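Local coordinates for hypothetical protein XCC2953 (Xanthomonas campestris pv. campestris, PDB 2OZH) that is a putative acetyltransferase of the GNAT family that probably transfers an acyl group, though its substrate is unknown, at residues I42-F48 with F59-I63. Residues are numbered along the deposited sequence; the frame is centred on the assembly and turned at random.
Sequences IDHSLCF and FARVI. With EDO (1,2-ethanediol), chain G.
Arg61 NH1 gives a hydrogen bond to Ser45 OG at 2.9 Å, with the hydroxyl oxygen only 5° out of the guanidinium plane. The arginine chain runs extended from its backbone and then bends at chi3 (66°), which turns NH1 toward Ser45; on the way Arg61 CG passes 3.5 Å from Ser45 CB. Cys47 SG lies 3.9 Å from Arg61 CG, and Cys47 CB meets Phe59 CE1 at 3.8 Å. The Cys47 sulfur stands 5.2 Å from the Phe59 ring centroid, an oblique sulfur-aromatic contact. With CG anti to the backbone N (chi1 -171°), Phe59 brings its ring toward the helix end, where CZ meets Ile42 CG1 at 4.1 Å. The other face of the hairpin carries Leu46, Phe48, Ala60 and Val62: Phe48 CE1 touches Val62 CG2 at 3.9 Å, and Ala60 O lies at the edge of the Phe48 ring.

Between these two layers of side chains, strands 46-52 and 55-64 pair antiparallel. Leu46 and Phe48 each exchange two backbone hydrogen bonds, with Val62 and Ala60 respectively, and Cys47 faces Arg61 as the non-hydrogen-bonded pair between them. Further out, helix 86-96 covers Phe48 and Val62, while helix 16-26 packs on Ile42 and Phe59, so the central GNAT sheet is flanked on both faces. Ser45 OG is also hydrogen-bonded to Ala41 O of helix 35-43, tying the helix end to the arginine. Arg61 NE forms a salt bridge with Asp74, NH1 another with Asp65 of the second subunit, and NH2 a hydrogen bond to Thr68 of that subunit. Held by two carboxylates and two hydroxyls, the buried guanidinium probably stays charged and joins this end of the hairpin to the second subunit.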
loop_
_atom_site.group_PDB
_atom_site.type_symbol
_atom_site.label_atom_id
_atom_site.label_comp_id
_atom_site.label_asym_id
_atom_site.label_seq_id
_atom_site.Cartn_x
_atom_site.Cartn_y
_atom_site.Cartn_z
ATOM N N ILE A 42 4.752 -4.813 11.006
ATOM C CA ILE A 42 3.653 -4.649 11.936
ATOM C C ILE A 42 3.611 -3.237 12.504
ATOM O O ILE A 42 2.532 -2.639 12.607
ATOM C CB ILE A 42 3.759 -5.758 13.025
ATOM C CG1 ILE A 42 3.283 -7.087 12.427
ATOM C CG2 ILE A 42 2.994 -5.391 14.286
ATOM C CD1 ILE A 42 3.537 -8.306 13.295
ATOM N N ASP A 43 4.793 -2.707 12.838
ATOM C CA ASP A 43 4.882 -1.378 13.426
ATOM C C ASP A 43 4.314 -0.312 12.491
ATOM O O ASP A 43 3.806 0.718 12.951
ATOM C CB ASP A 43 6.317 -1.030 13.748
ATOM C CG ASP A 43 6.895 -1.810 14.919
ATOM O OD1 ASP A 43 6.166 -2.453 15.670
ATOM O OD2 ASP A 43 8.137 -1.718 15.077
ATOM N N HIS A 44 4.327 -0.568 11.191
ATOM C CA HIS A 44 3.888 0.424 10.194
ATOM C C HIS A 44 2.640 0.037 9.443
ATOM O O HIS A 44 2.338 0.576 8.374
ATOM C CB HIS A 44 5.044 0.727 9.237
ATOM C CG HIS A 44 6.191 1.356 9.921
ATOM N ND1 HIS A 44 6.193 2.685 10.272
ATOM C CD2 HIS A 44 7.351 0.820 10.377
ATOM C CE1 HIS A 44 7.331 2.945 10.896
ATOM N NE2 HIS A 44 8.043 1.837 10.983
ATOM N N SER A 45 1.871 -0.878 10.011
ATOM C CA SER A 45 0.631 -1.339 9.441
ATOM C C SER A 45 -0.496 -1.258 10.431
ATOM O O SER A 45 -0.266 -1.180 11.642
ATOM C CB SER A 45 0.760 -2.821 9.030
ATOM O OG SER A 45 1.809 -2.996 8.091
ATOM N N LEU A 46 -1.721 -1.334 9.916
ATOM C CA LEU A 46 -2.914 -1.522 10.714
ATOM C C LEU A 46 -3.199 -3.009 10.745
ATOM O O LEU A 46 -3.518 -3.637 9.744
ATOM C CB LEU A 46 -4.104 -0.763 10.131
ATOM C CG LEU A 46 -5.429 -0.897 10.879
ATOM C CD1 LEU A 46 -5.335 -0.399 12.286
ATOM C CD2 LEU A 46 -6.510 -0.106 10.139
ATOM N N CYS A 47 -2.962 -3.605 11.909
ATOM C CA CYS A 47 -2.994 -5.046 12.064
ATOM C C CYS A 47 -4.226 -5.465 12.838
ATOM O O CYS A 47 -4.646 -4.782 13.782
ATOM C CB CYS A 47 -1.765 -5.560 12.797
ATOM S SG CYS A 47 -0.202 -5.187 11.975
ATOM N N PHE A 48 -4.795 -6.593 12.424
ATOM C CA PHE A 48 -6.005 -7.178 13.036
ATOM C C PHE A 48 -5.603 -8.535 13.597
ATOM O O PHE A 48 -5.249 -9.450 12.852
ATOM C CB PHE A 48 -7.115 -7.337 11.982
ATOM C CG PHE A 48 -7.586 -6.016 11.437
ATOM C CD1 PHE A 48 -6.840 -5.335 10.507
ATOM C CD2 PHE A 48 -8.778 -5.433 11.869
ATOM C CE1 PHE A 48 -7.259 -4.102 10.028
ATOM C CE2 PHE A 48 -9.190 -4.208 11.408
ATOM C CZ PHE A 48 -8.433 -3.543 10.486
ATOM N N PHE A 59 -4.911 -13.607 11.986
ATOM C CA PHE A 59 -4.244 -12.350 11.694
ATOM C C PHE A 59 -4.651 -11.852 10.321
ATOM O O PHE A 59 -4.928 -12.637 9.424
ATOM C CB PHE A 59 -2.729 -12.615 11.652
ATOM C CG PHE A 59 -1.834 -11.381 11.563
ATOM C CD1 PHE A 59 -1.862 -10.402 12.538
ATOM C CD2 PHE A 59 -0.961 -11.220 10.509
ATOM C CE1 PHE A 59 -1.019 -9.301 12.468
ATOM C CE2 PHE A 59 -0.120 -10.163 10.446
ATOM C CZ PHE A 59 -0.112 -9.208 11.420
ATOM N N ALA A 60 -4.658 -10.533 10.187
ATOM C CA ALA A 60 -4.754 -9.870 8.884
ATOM C C ALA A 60 -4.056 -8.551 9.007
ATOM O O ALA A 60 -4.044 -7.950 10.071
ATOM C CB ALA A 60 -6.236 -9.648 8.495
ATOM N N ARG A 61 -3.458 -8.086 7.922
ATOM C CA ARG A 61 -2.633 -6.897 7.967
ATOM C C ARG A 61 -2.947 -5.961 6.806
ATOM O O ARG A 61 -3.055 -6.414 5.672
ATOM C CB ARG A 61 -1.145 -7.256 7.960
ATOM C CG ARG A 61 -0.238 -6.052 8.200
ATOM C CD ARG A 61 1.172 -6.471 8.547
ATOM N NE ARG A 61 1.867 -7.143 7.465
ATOM C CZ ARG A 61 2.626 -6.528 6.569
ATOM N NH1 ARG A 61 2.704 -5.208 6.531
ATOM N NH2 ARG A 61 3.329 -7.237 5.718
ATOM N N VAL A 62 -3.114 -4.690 7.120
ATOM C CA VAL A 62 -3.447 -3.682 6.128
ATOM C C VAL A 62 -2.375 -2.588 6.103
ATOM O O VAL A 62 -2.014 -2.040 7.137
ATOM C CB VAL A 62 -4.842 -3.086 6.407
ATOM C CG1 VAL A 62 -5.171 -1.960 5.413
ATOM C CG2 VAL A 62 -5.902 -4.160 6.368
ATOM N N ILE A 63 -1.880 -2.248 4.916
ATOM C CA ILE A 63 -0.980 -1.127 4.726
ATOM C C ILE A 63 -1.832 -0.052 4.026
ATOM O O ILE A 63 -2.382 -0.309 2.965
ATOM C CB ILE A 63 0.208 -1.506 3.853
ATOM C CG1 ILE A 63 0.961 -2.682 4.485
ATOM C CG2 ILE A 63 1.132 -0.317 3.686
ATOM C CD1 ILE A 63 2.039 -3.253 3.586
HETATM C C1 EDO G . 11.303 4.156 9.846
HETATM O O1 EDO G . 9.995 4.738 9.820
HETATM C C2 EDO G . 11.226 2.767 9.233
HETATM O O2 EDO G . 11.305 1.778 10.259
#